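Local coordinates for uncharacterized NTF2-like protein (Cytophaga hutchinsonii ATCC 33406, PDB 3F14) that is of unknown function but adopts the NTF2-like fold of the SnoaL-like family, whose cone-shaped domain commonly encloses a ligand pocket or active site, at residues C24-I34 against E100-Y110; Q11-P19 against M52-N63. All coordinates share one frame; numbering follows the deposited sequence. Where two conformers were deposited one is given.

Interaction 1. Residues C24-I34 against E100-Y110; sequences CFNDIIEWNII and ENDTIKTITSY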
# COMPACT_ATOMS: atom_id res chain seq x y z
N CYS A 24 -19.26 -0.30 11.86
CA CYS A 24 -18.12 0.51 12.21
C CYS A 24 -17.83 1.60 11.18
O CYS A 24 -16.89 2.35 11.37
CB CYS A 24 -16.87 -0.39 12.26
SG CYS A 24 -17.10 -1.82 13.35
N PHE A 25 -18.60 1.68 10.10
CA PHE A 25 -18.36 2.71 9.10
C PHE A 25 -18.73 4.07 9.62
O PHE A 25 -19.82 4.25 10.19
CB PHE A 25 -19.19 2.48 7.84
CG PHE A 25 -18.72 1.33 6.92
CD1 PHE A 25 -17.70 0.44 7.27
CD2 PHE A 25 -19.36 1.15 5.71
CE1 PHE A 25 -17.30 -0.58 6.36
CE2 PHE A 25 -18.99 0.13 4.83
CZ PHE A 25 -17.96 -0.71 5.16
N ASN A 26 -17.87 5.05 9.39
CA ASN A 26 -18.27 6.44 9.63
C ASN A 26 -19.40 6.83 8.68
O ASN A 26 -19.45 6.39 7.53
CB ASN A 26 -17.05 7.34 9.48
CG ASN A 26 -17.26 8.74 10.02
OD1 ASN A 26 -17.78 9.61 9.33
ND2 ASN A 26 -16.87 8.94 11.27
N ASP A 27 -20.27 7.74 9.11
CA ASP A 27 -21.35 8.24 8.25
C ASP A 27 -20.81 8.73 6.89
O ASP A 27 -21.50 8.57 5.88
CB ASP A 27 -22.13 9.35 8.95
CG ASP A 27 -23.03 8.83 10.03
OD1 ASP A 27 -23.76 7.84 9.75
OD2 ASP A 27 -22.98 9.37 11.14
N ILE A 28 -19.63 9.32 6.87
CA ILE A 28 -19.07 9.85 5.61
C ILE A 28 -17.82 9.10 5.17
O ILE A 28 -16.95 9.66 4.56
CB ILE A 28 -18.87 11.39 5.65
CG1 ILE A 28 -17.92 11.79 6.78
CG2 ILE A 28 -20.25 12.08 5.82
CD1 ILE A 28 -17.46 13.28 6.69
N ILE A 29 -17.77 7.83 5.51
CA ILE A 29 -16.70 6.95 5.04
C ILE A 29 -16.45 7.10 3.56
O ILE A 29 -17.36 7.25 2.78
CB ILE A 29 -17.01 5.49 5.39
CG1 ILE A 29 -15.85 4.53 4.98
CG2 ILE A 29 -18.33 4.99 4.74
CD1 ILE A 29 -15.99 3.09 5.55
N GLU A 30 -15.18 7.04 3.16
CA GLU A 30 -14.85 6.96 1.75
C GLU A 30 -13.98 5.72 1.53
O GLU A 30 -13.10 5.44 2.34
CB GLU A 30 -14.05 8.19 1.29
CG GLU A 30 -14.85 9.43 1.47
CD GLU A 30 -14.21 10.68 0.84
OE1 GLU A 30 -13.16 10.56 0.16
OE2 GLU A 30 -14.78 11.77 1.09
N TRP A 31 -14.23 5.00 0.44
CA TRP A 31 -13.39 3.91 -0.03
C TRP A 31 -12.81 4.32 -1.35
O TRP A 31 -13.51 4.40 -2.34
CB TRP A 31 -14.15 2.60 -0.15
CG TRP A 31 -13.28 1.37 -0.43
CD1 TRP A 31 -11.94 1.30 -0.34
CD2 TRP A 31 -13.73 0.04 -0.73
NE1 TRP A 31 -11.52 0.03 -0.61
CE2 TRP A 31 -12.59 -0.79 -0.84
CE3 TRP A 31 -14.98 -0.55 -0.90
CZ2 TRP A 31 -12.68 -2.15 -1.16
CZ3 TRP A 31 -15.07 -1.91 -1.23
CH2 TRP A 31 -13.93 -2.70 -1.33
N ASN A 32 -11.50 4.60 -1.36
CA ASN A 32 -10.72 4.97 -2.52
C ASN A 32 -10.04 3.70 -3.06
O ASN A 32 -9.05 3.25 -2.50
CB ASN A 32 -9.70 6.03 -2.17
CG ASN A 32 -8.87 6.46 -3.36
OD1 ASN A 32 -9.07 6.00 -4.46
ND2 ASN A 32 -7.93 7.35 -3.11
N ILE A 33 -10.57 3.12 -4.12
CA ILE A 33 -9.99 1.96 -4.79
C ILE A 33 -9.10 2.56 -5.89
O ILE A 33 -9.57 3.03 -6.93
CB ILE A 33 -11.03 1.00 -5.34
CG1 ILE A 33 -11.94 0.54 -4.18
CG2 ILE A 33 -10.31 -0.20 -6.03
CD1 ILE A 33 -13.14 -0.36 -4.65
N ILE A 34 -7.79 2.62 -5.61
CA ILE A 34 -6.82 3.30 -6.44
C ILE A 34 -6.86 2.80 -7.88
O ILE A 34 -6.83 1.61 -8.16
CB ILE A 34 -5.38 3.07 -5.85
CG1 ILE A 34 -5.25 3.71 -4.45
CG2 ILE A 34 -4.31 3.61 -6.80
CD1 ILE A 34 -5.19 5.21 -4.41
N GLU A 100 -11.44 7.20 12.81
CA GLU A 100 -11.83 8.37 13.61
C GLU A 100 -12.40 7.69 14.82
O GLU A 100 -13.55 7.24 14.79
CB GLU A 100 -12.85 9.23 12.91
CG GLU A 100 -13.19 10.51 13.67
CD GLU A 100 -14.15 11.38 12.88
OE1 GLU A 100 -13.69 11.93 11.85
OE2 GLU A 100 -15.34 11.49 13.27
N ASN A 101 -11.56 7.61 15.86
CA ASN A 101 -11.82 6.83 17.07
C ASN A 101 -12.19 5.40 16.68
O ASN A 101 -11.36 4.76 16.06
CB ASN A 101 -12.84 7.54 17.93
CG ASN A 101 -12.34 8.89 18.38
OD1 ASN A 101 -11.13 9.06 18.60
ND2 ASN A 101 -13.25 9.86 18.53
N ASP A 102 -13.41 4.93 16.94
CA ASP A 102 -13.79 3.54 16.57
C ASP A 102 -14.57 3.38 15.23
O ASP A 102 -15.08 2.30 14.94
CB ASP A 102 -14.55 2.88 17.71
CG ASP A 102 -15.76 3.66 18.11
OD1 ASP A 102 -15.82 4.88 17.78
OD2 ASP A 102 -16.64 3.07 18.77
N THR A 103 -14.59 4.42 14.40
CA THR A 103 -15.23 4.33 13.11
C THR A 103 -14.17 4.33 12.03
O THR A 103 -13.09 4.90 12.22
CB THR A 103 -16.25 5.47 12.86
OG1 THR A 103 -15.55 6.71 12.66
CG2 THR A 103 -17.26 5.53 14.06
N ILE A 104 -14.48 3.69 10.91
CA ILE A 104 -13.59 3.74 9.73
C ILE A 104 -13.94 5.01 9.01
O ILE A 104 -15.08 5.17 8.53
CB ILE A 104 -13.78 2.58 8.75
CG1 ILE A 104 -13.60 1.22 9.45
CG2 ILE A 104 -12.82 2.75 7.59
CD1 ILE A 104 -13.91 0.04 8.50
N LYS A 105 -12.97 5.91 8.90
CA LYS A 105 -13.16 7.16 8.20
C LYS A 105 -12.84 7.07 6.71
O LYS A 105 -13.61 7.53 5.83
CB LYS A 105 -12.34 8.27 8.86
CG LYS A 105 -12.65 9.64 8.39
CD LYS A 105 -14.06 10.09 8.80
CE LYS A 105 -14.36 11.55 8.43
NZ LYS A 105 -13.44 12.48 9.14
N THR A 106 -11.72 6.44 6.42
CA THR A 106 -11.32 6.18 5.03
C THR A 106 -10.66 4.83 4.90
O THR A 106 -10.00 4.35 5.83
CB THR A 106 -10.37 7.24 4.45
OG1 THR A 106 -9.12 7.19 5.11
CG2 THR A 106 -10.94 8.66 4.60
N ILE A 107 -10.86 4.21 3.73
CA ILE A 107 -10.16 3.01 3.28
C ILE A 107 -9.54 3.36 1.93
O ILE A 107 -10.24 3.91 1.08
CB ILE A 107 -11.08 1.78 3.14
CG1 ILE A 107 -11.95 1.62 4.39
CG2 ILE A 107 -10.19 0.55 2.82
CD1 ILE A 107 -12.98 0.50 4.28
N THR A 108 -8.25 3.07 1.75
CA THR A 108 -7.57 3.24 0.45
C THR A 108 -7.00 1.88 0.04
O THR A 108 -6.24 1.31 0.83
CB THR A 108 -6.46 4.28 0.56
OG1 THR A 108 -6.98 5.52 1.10
CG2 THR A 108 -5.85 4.55 -0.85
N SER A 109 -7.38 1.36 -1.12
CA SER A 109 -6.93 0.02 -1.52
C SER A 109 -6.14 0.07 -2.82
O SER A 109 -6.62 0.58 -3.83
CB SER A 109 -8.11 -0.90 -1.68
OG SER A 109 -8.85 -1.10 -0.47
N TYR A 110 -4.93 -0.49 -2.76
CA TYR A 110 -4.07 -0.72 -3.93
C TYR A 110 -4.16 -2.18 -4.26
O TYR A 110 -3.73 -3.02 -3.48
CB TYR A 110 -2.61 -0.34 -3.60
CG TYR A 110 -2.40 1.09 -3.25
CD1 TYR A 110 -2.76 1.62 -2.01
CD2 TYR A 110 -1.75 1.96 -4.13
CE1 TYR A 110 -2.58 2.98 -1.71
CE2 TYR A 110 -1.58 3.27 -3.85
CZ TYR A 110 -1.99 3.84 -2.61
OH TYR A 110 -1.78 5.17 -2.34
O HOH W 1 -14.32 10.17 5.23
O HOH W 2 -7.26 7.93 -0.26
O HOH W 3 -6.61 -0.59 -6.43
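W31 and S109 meet through one nearly straight bond: the indole NE1 donates to S109 OG at 2.9 Å (169°), the hydroxyl lying at the ring edge, in plane. With CG anti to the backbone N (chi1 -171°), the indole swings over the neighbouring strand, and its CD1 rests 3.6 Å from I107 CB. I29 CD1 packs 3.8 Å from I104 CG2. I34 CG1 sits over the centre of the Y110 ring, a CH-pi contact. Near the start, N26 ND2 donates to T103 OG1 at 2.9 Å, in the amide plane, while N26 OD1 accepts from I28 N in an Asx turn that fixes the amide's rotation.

Behind these side chains, 25-26 and 29-33 pair parallel with 103-110, W31 beside I107; E30 and N32 each bond through both N and O. A water joins I28 O to K105 O at the chain's corner, where K105 and T106 form a classic beta bulge opposite R98. K105 NZ makes a salt bridge to E100 OE1.

S109 OG also bonds to D95, and a Tris molecule, probably from the crystallisation liquor, lies close by; the buried indole N-H thus ends in a polar network, consistent with, though not proof of, a pocket.

Interaction 2. Residues Q11-P19 against M52-N63; sequences QHFSSGDFP and MLPEMKGAVLTN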
# COMPACT_ATOMS: atom_id res chain seq x y z
N GLN A 11 -8.84 -6.44 9.74
CA GLN A 11 -8.73 -7.83 9.31
C GLN A 11 -9.99 -8.32 8.61
O GLN A 11 -9.89 -8.94 7.56
CB GLN A 11 -8.45 -8.74 10.50
CG GLN A 11 -7.05 -8.61 11.08
CD GLN A 11 -5.98 -9.27 10.22
OE1 GLN A 11 -6.27 -10.18 9.45
NE2 GLN A 11 -4.72 -8.82 10.39
N HIS A 12 -11.15 -8.04 9.19
CA HIS A 12 -12.41 -8.45 8.58
C HIS A 12 -12.64 -7.80 7.24
O HIS A 12 -12.93 -8.47 6.26
CB HIS A 12 -13.59 -8.12 9.48
CG HIS A 12 -13.81 -9.12 10.57
ND1 HIS A 12 -13.36 -8.94 11.86
CD2 HIS A 12 -14.44 -10.32 10.54
CE1 HIS A 12 -13.73 -9.98 12.60
NE2 HIS A 12 -14.39 -10.83 11.82
N PHE A 13 -12.45 -6.48 7.13
CA PHE A 13 -12.68 -5.83 5.84
C PHE A 13 -11.69 -6.34 4.78
O PHE A 13 -12.10 -6.66 3.67
CB PHE A 13 -12.59 -4.29 5.96
CG PHE A 13 -13.06 -3.55 4.70
CD1 PHE A 13 -12.24 -3.36 3.62
CD2 PHE A 13 -14.38 -3.08 4.64
CE1 PHE A 13 -12.70 -2.75 2.47
CE2 PHE A 13 -14.84 -2.44 3.52
CZ PHE A 13 -14.02 -2.30 2.41
N SER A 14 -10.40 -6.44 5.13
CA SER A 14 -9.40 -6.82 4.14
C SER A 14 -9.61 -8.24 3.61
O SER A 14 -9.28 -8.55 2.49
CB SER A 14 -7.98 -6.65 4.70
OG SER A 14 -7.58 -5.26 4.63
N SER A 15 -10.12 -9.12 4.47
CA SER A 15 -10.37 -10.50 4.11
C SER A 15 -11.73 -10.67 3.38
O SER A 15 -12.09 -11.80 3.00
CB SER A 15 -10.22 -11.44 5.34
OG SER A 15 -11.19 -11.12 6.27
N GLY A 16 -12.44 -9.57 3.10
CA GLY A 16 -13.69 -9.60 2.35
C GLY A 16 -14.95 -9.78 3.12
O GLY A 16 -16.01 -9.85 2.51
N ASP A 17 -14.86 -9.84 4.44
CA ASP A 17 -16.00 -10.03 5.30
C ASP A 17 -16.56 -8.66 5.65
O ASP A 17 -16.62 -8.27 6.81
CB ASP A 17 -15.65 -10.82 6.57
CG ASP A 17 -16.88 -11.27 7.36
OD1 ASP A 17 -18.03 -11.03 6.91
OD2 ASP A 17 -16.67 -11.81 8.49
N PHE A 18 -17.01 -7.96 4.63
CA PHE A 18 -17.47 -6.58 4.82
C PHE A 18 -18.65 -6.46 5.82
O PHE A 18 -18.63 -5.55 6.66
CB PHE A 18 -17.90 -5.95 3.50
CG PHE A 18 -16.91 -6.13 2.36
CD1 PHE A 18 -15.58 -5.78 2.45
CD2 PHE A 18 -17.38 -6.53 1.13
CE1 PHE A 18 -14.75 -5.89 1.36
CE2 PHE A 18 -16.53 -6.63 0.03
CZ PHE A 18 -15.22 -6.29 0.16
N PRO A 19 -19.64 -7.35 5.74
CA PRO A 19 -20.82 -7.21 6.64
C PRO A 19 -20.46 -7.19 8.12
O PRO A 19 -21.20 -6.60 8.89
CB PRO A 19 -21.70 -8.39 6.26
CG PRO A 19 -21.31 -8.70 4.86
CD PRO A 19 -19.85 -8.47 4.80
N MSE A 52 -20.33 -6.45 -4.29
CA MSE A 52 -19.00 -7.16 -4.38
C MSE A 52 -18.91 -8.47 -3.58
O MSE A 52 -18.10 -9.34 -3.90
CB MSE A 52 -17.81 -6.24 -3.95
CG MSE A 52 -16.33 -6.78 -4.22
SE MSE A 52 -14.94 -5.61 -3.77
CE MSE A 52 -15.33 -4.23 -5.02
N LEU A 53 -19.73 -8.60 -2.54
CA LEU A 53 -19.67 -9.69 -1.58
C LEU A 53 -19.68 -11.09 -2.20
O LEU A 53 -18.84 -11.92 -1.81
CB LEU A 53 -20.77 -9.54 -0.53
CG LEU A 53 -20.68 -10.43 0.70
CD1 LEU A 53 -19.37 -10.30 1.47
CD2 LEU A 53 -21.88 -10.16 1.60
N PRO A 54 -20.54 -11.38 -3.18
CA PRO A 54 -20.46 -12.74 -3.75
C PRO A 54 -19.10 -13.07 -4.35
O PRO A 54 -18.63 -14.22 -4.23
CB PRO A 54 -21.55 -12.74 -4.83
CG PRO A 54 -22.46 -11.63 -4.44
CD PRO A 54 -21.64 -10.59 -3.76
N GLU A 55 -18.45 -12.11 -5.01
CA GLU A 55 -17.09 -12.32 -5.53
C GLU A 55 -16.13 -12.63 -4.43
O GLU A 55 -15.26 -13.48 -4.59
CB GLU A 55 -16.58 -11.11 -6.30
CG GLU A 55 -15.34 -11.48 -7.07
CD GLU A 55 -14.72 -10.32 -7.79
OE1 GLU A 55 -15.06 -9.16 -7.49
OE2 GLU A 55 -13.86 -10.63 -8.66
N MSE A 56 -16.23 -11.96 -3.29
CA MSE A 56 -15.37 -12.27 -2.14
C MSE A 56 -15.65 -13.68 -1.58
O MSE A 56 -14.68 -14.41 -1.30
CB MSE A 56 -15.60 -11.25 -1.05
CG MSE A 56 -15.23 -9.81 -1.41
SE MSE A 56 -13.42 -9.44 -1.82
CE MSE A 56 -13.31 -9.80 -3.67
N LYS A 57 -16.91 -14.05 -1.49
CA LYS A 57 -17.30 -15.36 -0.98
C LYS A 57 -16.78 -16.49 -1.83
O LYS A 57 -16.51 -17.54 -1.30
CB LYS A 57 -18.82 -15.45 -0.84
CG LYS A 57 -19.36 -14.56 0.26
CD LYS A 57 -20.88 -14.64 0.42
CE LYS A 57 -21.37 -13.93 1.71
NZ LYS A 57 -21.08 -14.73 2.95
N GLY A 58 -16.63 -16.28 -3.14
CA GLY A 58 -16.09 -17.29 -4.04
C GLY A 58 -14.59 -17.33 -4.16
O GLY A 58 -14.02 -18.23 -4.81
N ALA A 59 -13.91 -16.36 -3.55
CA ALA A 59 -12.47 -16.18 -3.61
C ALA A 59 -11.86 -16.66 -2.30
O ALA A 59 -12.59 -16.99 -1.34
CB ALA A 59 -12.11 -14.70 -3.88
N VAL A 60 -10.52 -16.63 -2.22
CA VAL A 60 -9.81 -17.02 -0.97
C VAL A 60 -8.84 -15.90 -0.65
O VAL A 60 -7.90 -15.63 -1.41
CB VAL A 60 -9.10 -18.34 -1.06
CG1 VAL A 60 -8.53 -18.75 0.34
CG2 VAL A 60 -10.08 -19.43 -1.51
N LEU A 61 -9.09 -15.18 0.45
CA LEU A 61 -8.31 -14.01 0.82
C LEU A 61 -7.45 -14.31 2.03
O LEU A 61 -7.92 -14.92 2.99
CB LEU A 61 -9.21 -12.80 1.06
CG LEU A 61 -9.97 -12.30 -0.19
CD1 LEU A 61 -11.37 -12.95 -0.36
CD2 LEU A 61 -10.09 -10.76 -0.15
N THR A 62 -6.19 -13.90 2.00
CA THR A 62 -5.23 -14.16 3.06
C THR A 62 -4.50 -12.87 3.39
O THR A 62 -3.82 -12.32 2.54
CB THR A 62 -4.20 -15.21 2.60
OG1 THR A 62 -4.91 -16.39 2.20
CG2 THR A 62 -3.18 -15.56 3.72
N ASN A 63 -4.70 -12.37 4.59
CA ASN A 63 -3.99 -11.19 5.07
C ASN A 63 -2.59 -11.62 5.58
O ASN A 63 -2.47 -12.58 6.34
CB ASN A 63 -4.79 -10.52 6.18
CG ASN A 63 -6.12 -9.95 5.72
OD1 ASN A 63 -6.30 -9.62 4.54
ND2 ASN A 63 -7.05 -9.81 6.67
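G16 passes M56 with their CA atoms 5.5 Å apart, and S15 comes slightly nearer to L61; the turn here is a Schellman motif closing helix 2-14, with G16 at positive phi and G16 N and D17 N bonded back to F13 O and H12 O.

The polar half of the contact is the amide of N63. Its ND2 donates twice, to Q11 OE1 at 2.9 Å and to the backbone Q11 O at 3.1 Å, both acceptors lying close to the amide plane. The two bonds differ at the acceptor: Q11 O is met on a lone pair in its carbonyl plane, although the N-H angle is only 137°, whereas the donor stands well above the plane of the Q11 amide. Q11 bends at its second torsion (chi2 -75°), which folds OE1 back toward N63, and the two amide planes lie 65° apart. N63 OD1 is held by Y93 OH, so both ends of this amide are engaged and its flip state is well defined.

L61 lies against the carbonyls of S14 and S15, its CD2 3.5 Å from S14 O. The apolar half begins at F18. M56 CG comes 3.7 Å from F18 CE2, the two side chains crossing at about a right angle, and the selenium of M56 makes an oblique Met-aromatic contact with the ring, as does that of M52 in one of its two conformers. G16 O sits over the centre of the same ring. P19 CG and L53 CD2 meet tip to tip at 3.6 Å.

The end of helix 2-14 and the loop after it thus fit between the last turns of helix 42-57 and the edge strand 60-68. S14 OG reaches across to Y97 and D95 of strand 88-100, while C49 of helix 42-57 touches both F13 and F18.

From the N terminus, helix 2-14 and the loop to P19 supply the first half of interaction 2, and the first strands, beginning just beyond, supply that of interaction 1. Helix 42-57 and strand 60-68 then return to close interaction 2 across 32 intervening residues; the final strand closes interaction 1 across 65. The segments alternate, so the two loops cross rather than nest. Interaction 1 joins the early and last strands inside the sheet, whereas interaction 2 ties the end of helix 2-14 and its following loop to helix 42-57 and to 60-68, one of the two outermost strands. F13, on helix 2-14, links them physically, packing on the sheet face that carries W31 and I107.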